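Local coordinates for protein alginase (Pseudoalteromonas, PDB 4Q8K) that cleaves alginate as a polysaccharide lyase of family 18, probably by beta-elimination, and carries a bound calcium ion, at residues V240-E245 with A253-F258; G219-I224 with Q324-Y329; G247-V252 with K273-T278; K213-D218 with E354-M359. One frame throughout, in Å; residues are numbered along the deposited sequence.

How the interactions relate
Interactions 1, 2 and 3 gather round the sheet that holds strands 221-228, 234-241, 257-265 and 271-280. Interaction 4 pairs strands 204-216 and 355-368 of the other sheet. Along the chain, 213-218 comes first and 354-359 last, so interaction 4 encloses the others. Interactions 1 and 3 alternate in sequence, have centres about 9 Å apart and share the calcium ion. Interaction 2 has its centre about 8 Å from that of interaction 1, and Asp242 joins them through Gly219. Met216 of interaction 4 packs on Lys221 and Thr222 of interaction 2. Phe258 of interaction 1 also packs on Met216, with centres about 13 Å apart. The calcium site region thus touches both sheets.

Interaction 1 of 4, residues V240-E245 with A253-F258; sequences VSDTDE and ANNGIF. With CA (calcium ion), chain B.
Asp242 and Asn255 hold one calcium ion between them. They belong to the loop that joins strands 234-241 and 257-265, antiparallel neighbours in one sheet of the two-sheet beta-jelly-roll, the concanavalin-like fold of this lyase family. The metal bonds come first. Asp242 OD1 lies 2.4 Å from the calcium ion, and Asn255 OD1 and the carbonyl of Ile257 bind it too. A water, Asp250 and Val252 complete the site. Asn255 CG sits between its backbone N and carbonyl carbon (chi1 75°). This curls OD1 back over its own chain, where it also accepts from Ile257 N in an Asx turn.

The hydrogen bonds centre on the Asp242 carboxylate. Asn255 N reaches Asp242 OD1 at 3.3 Å, on the syn lone pair. Gly256 N meets Asp242 OD2 at 2.9 Å, on the syn side but 34° out of the carboxylate plane. OD2 also accepts from Gly219 N, so this group is gripped by metal and backbone and has little freedom to turn. The backbone adds a bond from Asn254 N to Asp242 O of 3.0 Å. Further out, Ala253 N comes down on Asp244 OD1 from above the carboxylate plane, at 2.7 Å. Thr243 OG1 accepts from Glu245 N, an ST turn that shapes the start of the loop.

The remaining contacts gather round Phe258. Asp242 CB rests 3.5 Å from Phe258 CD2. Val240 CG1 touches Phe258 CB at 3.7 Å. Apart from these apolar touches, Phe258 CA makes a CA-H...O contact of 3.4 Å with Ser241 O.

Interaction 2 of 4, residues G219-I224 with Q324-Y329; sequences GGKTII and QSQDPY. With SO4 (sulfate ion), chain C.
Gln324 N donates to Lys221 O at 2.8 Å, an almost straight bond that meets the carbonyl nearly end-on. Water 3 makes a second link between the same residues: it accepts from Lys221 N and donates to Gln324 O. The Gln324 side chain starts beside its backbone N and bends at its second torsion (chi2 -64°). This carries the amide over to Ile223, where Gln324 CD lies 3.9 Å from Ile223 CD1. Its CG stays near Lys221 CG.

Ser325 turns away as the centre of an inverse gamma turn, and its OG is held by the carbonyl of Cys334. Here the chain leaves strand 321-324 and enters the loop before helix 340-349. Strand 321-324 is the antiparallel neighbour of strand 221-228 in one sheet of the beta-jelly-roll.

Gln326 comes back to the contact. Its extended side chain brings the amide against the far end of Lys221. The lysine is fully extended, and its NZ donates to sulfate O1 at 2.6 Å. Tyr239 OH binds the same sulfate. Together they hold an anion here, probably from the crystallisation liquor. Gln326 O is tied to Gly219 by water 2, which donates to Gln326 O at 2.9 Å and to Gly219 O at 2.7 Å.

Asp327 OD1 accepts from Tyr329 N, an Asx turn that bends the loop round Pro328. The proline ring faces Gly219, with Pro328 CB 3.6 Å from Gly219 O.

Interaction 3 of 4, residues G247-V252 with K273-T278; sequences GFNDSV and KFALGT. With CA (calcium ion), chain B.
Phe248 and Lys273 cross at about a right angle. The lysine starts with CG between its backbone N and carbonyl carbon (chi1 74°) and then runs out straight, which takes its CD and CE past the far end of the ring. Lys273 CE is 3.8 Å from Phe248 CZ. The charged end goes on to Glu245 and to the carbonyl of Ser246. With a serine here, Glu245 would probably lose one of its charge partners and the end of the Phe248 ring its aliphatic neighbour.

Ala275 approaches the same ring at its edge, near the ring plane, with Ala275 CB 4.0 Å from Phe248 CD1. From the next residue, Asn249 OD1 rests on Ala275 CB at 3.6 Å. Asn249 CB meets Thr278 CG2, also at 3.6 Å. Polar links to the strand pass through water. Water 4 accepts from Asn249 N and donates to Gly277 O. Water 5 accepts from Asn249 ND2 and bonds to Thr278 OG1. Opposite Val260, Leu276 and Gly277 form a classic beta bulge.

Beyond these contacts the loop turns to the metal. Asp250 OD2 binds calcium at 2.5 Å, and Val252 O binds it at 2.4 Å. OD2 also accepts from Val252 N, an Asx turn that brings the two ligands together. Asp242, Asn255 and Ile257 bind the same ion, so 247-252 is part of a calcium-binding loop, laid here along strand 271-280.

Interaction 4 of 4, residues K213-D218 with E354-M359; sequences KVEMSD and ESKVTM
Glu354 crosses Glu215 obliquely and meets Ser217, just past the end of the neighbouring strand. Its CB is near Ser217 OG. Glu354 CG passes 3.8 Å from Glu215 O, and CD comes over Glu215 CB. At the tip, Glu354 OE1 lies 3.7 Å from Glu215 CB, while OE2 lies 3.7 Å from Met216 N. Its CG points opposite to the backbone N (chi1 -174°) and the chain stays extended, which lays it across the strand. The two carboxylates are turned 57° apart, with Glu354 OE1 4.1 Å from Glu215 OE1. Water 9 donates to both oxygens. Were Glu354 a leucine, this water would probably lose one acceptor, and its bridge to Glu215 would be broken.

Strands 204-216 and 355-368 are antiparallel neighbours in the second sheet of the jelly-roll. Lys213 with Thr358 and Glu215 with Lys356 are hydrogen-bonded pairs on one face. Lys356 N to Glu215 O is 2.8 Å. Ser217 N donates to Glu354 O and Ser217 OG accepts from Glu354 N, which continues the contact past the strand with one backbone and one side-chain bond.

Val214 with Val357 and Met216 with Ser355 are non-hydrogen-bonded pairs on the other face. This face meets the first sheet through Leu323 and Asn321. Met216 SD lies 3.5 Å from Ser355 OG, whose polar partner is Asn321.

Glu215 and Lys356 lie side by side, Glu215 OE2 4.7 Å from Lys356 NZ. Water 8 bridges the lysine to OE1. The nearby lysine and water probably ease the repulsion of the two glutamates.

Interaction 1 of 4, residues V240-E245 with A253-F258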
# COMPACT_ATOMS: atom_id res chain seq x y z
N VAL A 240 3.17 -5.87 -2.15
CA VAL A 240 4.47 -6.45 -2.39
C VAL A 240 4.62 -7.56 -1.34
O VAL A 240 4.62 -7.29 -0.14
CB VAL A 240 5.60 -5.42 -2.26
CG1 VAL A 240 6.96 -6.07 -2.49
CG2 VAL A 240 5.39 -4.28 -3.26
N SER A 241 4.69 -8.81 -1.79
CA SER A 241 4.32 -9.94 -0.94
C SER A 241 5.15 -11.19 -1.21
O SER A 241 5.29 -11.61 -2.35
CB SER A 241 2.83 -10.24 -1.16
OG SER A 241 2.42 -11.41 -0.48
N ASP A 242 5.66 -11.80 -0.14
CA ASP A 242 6.52 -12.98 -0.28
C ASP A 242 5.86 -14.18 0.40
O ASP A 242 6.45 -14.78 1.29
CB ASP A 242 7.92 -12.71 0.29
CG ASP A 242 8.92 -13.83 0.00
OD1 ASP A 242 8.61 -14.69 -0.84
OD2 ASP A 242 10.01 -13.86 0.61
N THR A 243 4.64 -14.50 0.00
CA THR A 243 3.86 -15.56 0.65
C THR A 243 3.56 -16.72 -0.27
O THR A 243 3.91 -16.72 -1.45
CB THR A 243 2.50 -15.06 1.16
OG1 THR A 243 1.61 -14.90 0.04
CG2 THR A 243 2.64 -13.73 1.91
N ASP A 244 2.87 -17.72 0.28
CA ASP A 244 2.46 -18.90 -0.47
C ASP A 244 1.07 -18.75 -1.05
O ASP A 244 0.48 -19.73 -1.53
CB ASP A 244 2.49 -20.14 0.44
CG ASP A 244 3.57 -21.13 0.06
OD1 ASP A 244 4.35 -20.86 -0.87
OD2 ASP A 244 3.66 -22.20 0.72
N GLU A 245 0.51 -17.54 -1.01
CA GLU A 245 -0.82 -17.35 -1.59
C GLU A 245 -0.74 -17.67 -3.06
O GLU A 245 0.12 -17.14 -3.77
CB GLU A 245 -1.35 -15.93 -1.39
CG GLU A 245 -2.67 -15.70 -2.13
CD GLU A 245 -3.30 -14.35 -1.87
OE1 GLU A 245 -4.20 -13.97 -2.65
OE2 GLU A 245 -2.90 -13.67 -0.89
N ALA A 253 6.27 -18.98 -0.73
CA ALA A 253 6.52 -18.30 0.54
C ALA A 253 8.00 -18.18 0.89
O ALA A 253 8.76 -19.14 0.74
CB ALA A 253 5.76 -18.99 1.67
N ASN A 254 8.40 -17.00 1.34
CA ASN A 254 9.67 -16.84 2.05
C ASN A 254 10.92 -17.16 1.22
O ASN A 254 11.91 -17.64 1.77
CB ASN A 254 9.65 -17.71 3.32
CG ASN A 254 10.65 -17.26 4.36
OD1 ASN A 254 10.92 -16.07 4.50
ND2 ASN A 254 11.21 -18.22 5.11
N ASN A 255 10.89 -16.89 -0.09
CA ASN A 255 12.05 -17.16 -0.94
C ASN A 255 12.74 -15.90 -1.47
O ASN A 255 13.65 -15.98 -2.29
CB ASN A 255 11.70 -18.10 -2.09
CG ASN A 255 10.92 -17.41 -3.18
OD1 ASN A 255 10.35 -16.35 -2.95
ND2 ASN A 255 10.89 -17.99 -4.37
N GLY A 256 12.31 -14.73 -0.99
CA GLY A 256 12.96 -13.49 -1.34
C GLY A 256 12.45 -12.89 -2.64
O GLY A 256 12.82 -11.78 -3.01
N ILE A 257 11.62 -13.65 -3.35
CA ILE A 257 11.01 -13.14 -4.58
C ILE A 257 9.62 -12.63 -4.24
O ILE A 257 8.72 -13.41 -3.96
CB ILE A 257 10.92 -14.22 -5.67
CG1 ILE A 257 12.32 -14.74 -6.01
CG2 ILE A 257 10.23 -13.67 -6.92
CD1 ILE A 257 12.33 -15.83 -7.08
N PHE A 258 9.44 -11.31 -4.27
CA PHE A 258 8.17 -10.74 -3.89
C PHE A 258 7.25 -10.64 -5.10
O PHE A 258 7.66 -10.17 -6.15
CB PHE A 258 8.38 -9.34 -3.29
CG PHE A 258 9.23 -9.35 -2.07
CD1 PHE A 258 10.61 -9.25 -2.16
CD2 PHE A 258 8.66 -9.52 -0.82
CE1 PHE A 258 11.40 -9.27 -1.02
CE2 PHE A 258 9.44 -9.55 0.33
CZ PHE A 258 10.82 -9.43 0.22
CA CA B . 8.08 -15.50 -3.01
O HOH W 1 5.61 -15.09 -3.06

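Interaction 2 of 4, residues G219-I224 with Q324-Y329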
# COMPACT_ATOMS: atom_id res chain seq x y z
N GLY A 219 9.88 -13.16 3.19
CA GLY A 219 8.60 -13.47 3.80
C GLY A 219 7.75 -12.25 4.10
O GLY A 219 6.59 -12.38 4.50
N GLY A 220 8.33 -11.07 3.91
CA GLY A 220 7.60 -9.84 4.18
C GLY A 220 6.41 -9.63 3.25
O GLY A 220 6.41 -10.13 2.11
N LYS A 221 5.39 -8.93 3.74
CA LYS A 221 4.22 -8.59 2.93
C LYS A 221 3.70 -7.21 3.32
O LYS A 221 3.39 -6.96 4.49
CB LYS A 221 3.12 -9.62 3.13
CG LYS A 221 1.78 -9.28 2.48
CD LYS A 221 0.83 -10.44 2.64
CE LYS A 221 -0.53 -10.14 2.05
NZ LYS A 221 -1.48 -11.29 2.19
N THR A 222 3.59 -6.32 2.34
CA THR A 222 3.12 -4.97 2.64
C THR A 222 2.13 -4.48 1.60
O THR A 222 2.11 -4.97 0.46
CB THR A 222 4.28 -3.97 2.69
OG1 THR A 222 3.75 -2.66 2.98
CG2 THR A 222 5.03 -3.95 1.36
N ILE A 223 1.28 -3.54 2.01
CA ILE A 223 0.42 -2.82 1.07
C ILE A 223 1.03 -1.43 0.86
O ILE A 223 1.26 -0.69 1.82
CB ILE A 223 -1.03 -2.70 1.61
CG1 ILE A 223 -1.66 -4.09 1.78
CG2 ILE A 223 -1.91 -1.85 0.67
CD1 ILE A 223 -2.99 -4.05 2.50
N ILE A 224 1.30 -1.08 -0.40
CA ILE A 224 2.05 0.15 -0.70
C ILE A 224 1.15 1.25 -1.29
O ILE A 224 1.58 2.39 -1.42
CB ILE A 224 3.27 -0.07 -1.64
CG1 ILE A 224 2.83 -0.56 -3.03
CG2 ILE A 224 4.29 -1.05 -1.03
CD1 ILE A 224 3.96 -0.58 -4.02
N GLN A 324 2.16 -6.02 6.86
CA GLN A 324 1.10 -6.92 7.29
C GLN A 324 1.65 -7.97 8.25
O GLN A 324 2.65 -8.61 7.96
CB GLN A 324 0.50 -7.63 6.07
CG GLN A 324 -0.05 -6.68 5.01
CD GLN A 324 -1.23 -5.85 5.52
OE1 GLN A 324 -1.12 -4.63 5.69
NE2 GLN A 324 -2.35 -6.51 5.77
N SER A 325 0.99 -8.14 9.40
CA SER A 325 1.43 -9.13 10.37
C SER A 325 0.79 -10.48 10.04
O SER A 325 -0.30 -10.78 10.50
CB SER A 325 1.07 -8.70 11.80
OG SER A 325 1.61 -9.60 12.75
N GLN A 326 1.49 -11.26 9.21
CA GLN A 326 0.93 -12.49 8.66
C GLN A 326 2.04 -13.50 8.38
O GLN A 326 3.12 -13.14 7.89
CB GLN A 326 0.13 -12.19 7.37
CG GLN A 326 -0.74 -13.32 6.86
CD GLN A 326 -1.44 -12.96 5.55
OE1 GLN A 326 -2.57 -13.38 5.30
NE2 GLN A 326 -0.76 -12.19 4.72
N ASP A 327 1.79 -14.76 8.71
CA ASP A 327 2.73 -15.83 8.40
C ASP A 327 2.70 -16.04 6.89
O ASP A 327 1.63 -16.19 6.32
CB ASP A 327 2.30 -17.11 9.11
CG ASP A 327 3.37 -18.18 9.09
OD1 ASP A 327 3.73 -18.66 7.99
OD2 ASP A 327 3.86 -18.53 10.20
N PRO A 328 3.87 -16.04 6.23
CA PRO A 328 3.87 -16.18 4.77
C PRO A 328 3.57 -17.60 4.28
O PRO A 328 3.13 -17.77 3.15
CB PRO A 328 5.30 -15.78 4.38
CG PRO A 328 6.11 -16.12 5.60
CD PRO A 328 5.22 -15.80 6.76
N TYR A 329 3.78 -18.60 5.14
CA TYR A 329 3.49 -19.99 4.81
C TYR A 329 2.02 -20.35 4.96
O TYR A 329 1.43 -20.98 4.08
CB TYR A 329 4.32 -20.95 5.67
CG TYR A 329 5.80 -20.88 5.37
CD1 TYR A 329 6.33 -21.58 4.29
CD2 TYR A 329 6.66 -20.13 6.15
CE1 TYR A 329 7.68 -21.52 4.00
CE2 TYR A 329 8.02 -20.07 5.87
CZ TYR A 329 8.52 -20.77 4.79
OH TYR A 329 9.86 -20.72 4.49
S SO4 C . -5.25 -10.32 2.33
O1 SO4 C . -3.97 -10.64 1.72
O2 SO4 C . -5.41 -11.05 3.59
O3 SO4 C . -5.23 -8.88 2.59
O4 SO4 C . -6.35 -10.64 1.43
O HOH W 2 5.77 -12.16 7.05
O HOH W 3 5.28 -9.15 6.58

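Interaction 3 of 4, residues G247-V252 with K273-T278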
# COMPACT_ATOMS: atom_id res chain seq x y z
N GLY A 247 -1.81 -18.01 -7.16
CA GLY A 247 -2.39 -17.18 -8.19
C GLY A 247 -1.49 -16.10 -8.76
O GLY A 247 -1.93 -15.33 -9.61
N PHE A 248 -0.23 -16.06 -8.33
CA PHE A 248 0.70 -15.04 -8.79
C PHE A 248 1.90 -15.67 -9.50
O PHE A 248 1.98 -16.90 -9.61
CB PHE A 248 1.17 -14.17 -7.60
CG PHE A 248 0.03 -13.66 -6.74
CD1 PHE A 248 -0.99 -12.90 -7.30
CD2 PHE A 248 -0.03 -13.94 -5.39
CE1 PHE A 248 -2.04 -12.44 -6.53
CE2 PHE A 248 -1.08 -13.48 -4.61
CZ PHE A 248 -2.09 -12.72 -5.18
N ASN A 249 2.80 -14.84 -10.02
CA ASN A 249 3.94 -15.33 -10.80
C ASN A 249 4.90 -16.22 -10.01
O ASN A 249 5.45 -17.17 -10.56
CB ASN A 249 4.74 -14.17 -11.40
CG ASN A 249 3.97 -13.39 -12.45
OD1 ASN A 249 2.79 -13.65 -12.70
ND2 ASN A 249 4.63 -12.41 -13.04
N ASP A 250 5.12 -15.88 -8.74
CA ASP A 250 5.99 -16.66 -7.88
C ASP A 250 5.14 -17.51 -6.93
O ASP A 250 5.08 -18.73 -7.07
CB ASP A 250 6.95 -15.75 -7.10
CG ASP A 250 7.96 -16.53 -6.28
OD1 ASP A 250 9.03 -16.89 -6.82
OD2 ASP A 250 7.70 -16.76 -5.09
N SER A 251 4.45 -16.84 -6.00
CA SER A 251 3.55 -17.51 -5.06
C SER A 251 4.27 -18.54 -4.20
O SER A 251 3.66 -19.49 -3.72
CB SER A 251 2.37 -18.16 -5.80
OG SER A 251 1.45 -17.19 -6.28
N VAL A 252 5.57 -18.34 -4.01
CA VAL A 252 6.34 -19.22 -3.14
C VAL A 252 6.74 -18.49 -1.87
O VAL A 252 7.46 -17.52 -1.91
CB VAL A 252 7.60 -19.75 -3.85
CG1 VAL A 252 8.45 -20.55 -2.87
CG2 VAL A 252 7.23 -20.61 -5.06
N LYS A 273 -8.17 -10.28 -8.15
CA LYS A 273 -6.73 -10.12 -8.00
C LYS A 273 -6.00 -10.37 -9.30
O LYS A 273 -6.48 -11.11 -10.17
CB LYS A 273 -6.20 -11.03 -6.89
CG LYS A 273 -6.14 -12.51 -7.26
CD LYS A 273 -5.89 -13.32 -5.98
CE LYS A 273 -5.17 -14.63 -6.22
NZ LYS A 273 -5.07 -15.42 -4.95
N PHE A 274 -4.84 -9.73 -9.44
CA PHE A 274 -4.10 -9.75 -10.69
C PHE A 274 -2.61 -9.56 -10.44
O PHE A 274 -2.20 -8.60 -9.80
CB PHE A 274 -4.60 -8.62 -11.60
CG PHE A 274 -4.24 -8.80 -13.05
CD1 PHE A 274 -3.03 -8.35 -13.54
CD2 PHE A 274 -5.14 -9.38 -13.92
CE1 PHE A 274 -2.71 -8.50 -14.88
CE2 PHE A 274 -4.82 -9.53 -15.28
CZ PHE A 274 -3.60 -9.09 -15.75
N ALA A 275 -1.80 -10.49 -10.95
CA ALA A 275 -0.36 -10.39 -10.80
C ALA A 275 0.26 -9.38 -11.78
O ALA A 275 0.00 -9.44 -12.98
CB ALA A 275 0.30 -11.77 -10.96
N LEU A 276 1.08 -8.48 -11.25
CA LEU A 276 1.73 -7.46 -12.07
C LEU A 276 3.19 -7.79 -12.35
O LEU A 276 3.69 -7.55 -13.44
CB LEU A 276 1.61 -6.09 -11.39
CG LEU A 276 0.14 -5.68 -11.20
CD1 LEU A 276 0.01 -4.53 -10.21
CD2 LEU A 276 -0.53 -5.36 -12.55
N GLY A 277 3.89 -8.34 -11.37
CA GLY A 277 5.29 -8.68 -11.57
C GLY A 277 5.89 -9.33 -10.35
O GLY A 277 5.17 -9.68 -9.41
N THR A 278 7.20 -9.51 -10.38
CA THR A 278 7.97 -9.98 -9.23
C THR A 278 9.25 -9.15 -9.10
O THR A 278 9.70 -8.55 -10.07
CB THR A 278 8.38 -11.47 -9.36
OG1 THR A 278 9.15 -11.65 -10.56
CG2 THR A 278 7.15 -12.37 -9.40
CA CA B . 8.08 -15.50 -3.01
O HOH W 4 3.35 -12.00 -9.21
O HOH W 5 7.54 -12.31 -12.73
O HOH W 6 3.55 -10.52 -15.13
O HOH W 1 5.61 -15.09 -3.06

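Interaction 4 of 4, residues K213-D218 with E354-M359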
# COMPACT_ATOMS: atom_id res chain seq x y z
N LYS A 213 11.19 1.63 -4.90
CA LYS A 213 12.22 0.65 -4.56
C LYS A 213 11.81 -0.04 -3.27
O LYS A 213 11.36 0.61 -2.33
CB LYS A 213 13.58 1.33 -4.42
CG LYS A 213 14.72 0.41 -4.01
CD LYS A 213 16.04 1.18 -3.87
CE LYS A 213 17.15 0.30 -3.31
NZ LYS A 213 18.47 0.99 -3.23
N VAL A 214 11.94 -1.36 -3.22
CA VAL A 214 11.53 -2.09 -2.03
C VAL A 214 12.69 -2.92 -1.51
O VAL A 214 13.31 -3.67 -2.26
CB VAL A 214 10.31 -3.02 -2.30
CG1 VAL A 214 9.91 -3.75 -1.04
CG2 VAL A 214 9.13 -2.21 -2.85
N GLU A 215 13.01 -2.74 -0.23
CA GLU A 215 14.02 -3.55 0.43
C GLU A 215 13.33 -4.17 1.64
O GLU A 215 12.85 -3.46 2.52
CB GLU A 215 15.20 -2.70 0.89
CG GLU A 215 15.95 -2.00 -0.24
CD GLU A 215 16.84 -0.89 0.28
OE1 GLU A 215 18.01 -1.18 0.62
OE2 GLU A 215 16.37 0.27 0.38
N MET A 216 13.25 -5.50 1.67
CA MET A 216 12.48 -6.17 2.72
C MET A 216 12.95 -7.59 2.95
O MET A 216 13.31 -8.30 2.01
CB MET A 216 10.99 -6.17 2.36
CG MET A 216 10.08 -6.85 3.39
SD MET A 216 8.36 -6.27 3.38
CE MET A 216 7.89 -6.58 1.67
N SER A 217 12.92 -8.01 4.22
CA SER A 217 13.29 -9.38 4.59
C SER A 217 12.43 -10.43 3.90
O SER A 217 11.24 -10.20 3.64
CB SER A 217 13.12 -9.57 6.10
OG SER A 217 13.80 -8.56 6.82
N ASP A 218 13.02 -11.59 3.63
CA ASP A 218 12.26 -12.72 3.11
C ASP A 218 10.97 -12.92 3.91
O ASP A 218 10.97 -12.85 5.15
CB ASP A 218 13.10 -14.01 3.16
CG ASP A 218 14.32 -13.97 2.24
OD1 ASP A 218 14.46 -13.02 1.45
OD2 ASP A 218 15.14 -14.90 2.31
N GLU A 354 13.77 -5.88 8.09
CA GLU A 354 13.96 -4.84 7.09
C GLU A 354 12.66 -4.69 6.32
O GLU A 354 12.08 -5.67 5.88
CB GLU A 354 15.10 -5.22 6.12
CG GLU A 354 15.48 -4.12 5.13
CD GLU A 354 16.48 -4.60 4.08
OE1 GLU A 354 17.34 -3.80 3.68
OE2 GLU A 354 16.40 -5.77 3.65
N SER A 355 12.19 -3.45 6.18
CA SER A 355 11.04 -3.16 5.33
C SER A 355 11.03 -1.67 5.00
O SER A 355 10.46 -0.86 5.74
CB SER A 355 9.72 -3.56 6.00
OG SER A 355 8.62 -3.30 5.12
N LYS A 356 11.68 -1.34 3.90
CA LYS A 356 11.85 0.05 3.51
C LYS A 356 11.33 0.24 2.09
O LYS A 356 11.88 -0.31 1.14
CB LYS A 356 13.33 0.44 3.58
CG LYS A 356 13.59 1.89 3.15
CD LYS A 356 15.07 2.18 3.03
CE LYS A 356 15.74 2.17 4.40
NZ LYS A 356 17.14 2.67 4.33
N VAL A 357 10.27 1.03 1.97
CA VAL A 357 9.75 1.42 0.66
C VAL A 357 10.20 2.85 0.34
O VAL A 357 9.87 3.79 1.07
CB VAL A 357 8.22 1.29 0.57
CG1 VAL A 357 7.69 1.82 -0.78
CG2 VAL A 357 7.79 -0.16 0.77
N THR A 358 10.96 3.00 -0.74
CA THR A 358 11.49 4.30 -1.14
C THR A 358 10.77 4.76 -2.40
O THR A 358 10.77 4.05 -3.40
CB THR A 358 13.00 4.24 -1.41
OG1 THR A 358 13.68 3.80 -0.23
CG2 THR A 358 13.53 5.61 -1.80
N MET A 359 10.17 5.94 -2.36
CA MET A 359 9.44 6.44 -3.51
C MET A 359 10.05 7.73 -4.04
O MET A 359 10.27 8.67 -3.28
CB MET A 359 7.97 6.65 -3.17
CG MET A 359 7.23 5.37 -2.92
SD MET A 359 5.46 5.61 -2.82
CE MET A 359 4.94 4.03 -2.13
O HOH W 7 13.86 1.02 -0.33
O HOH W 8 18.37 0.20 3.04
O HOH W 9 19.23 -3.27 1.57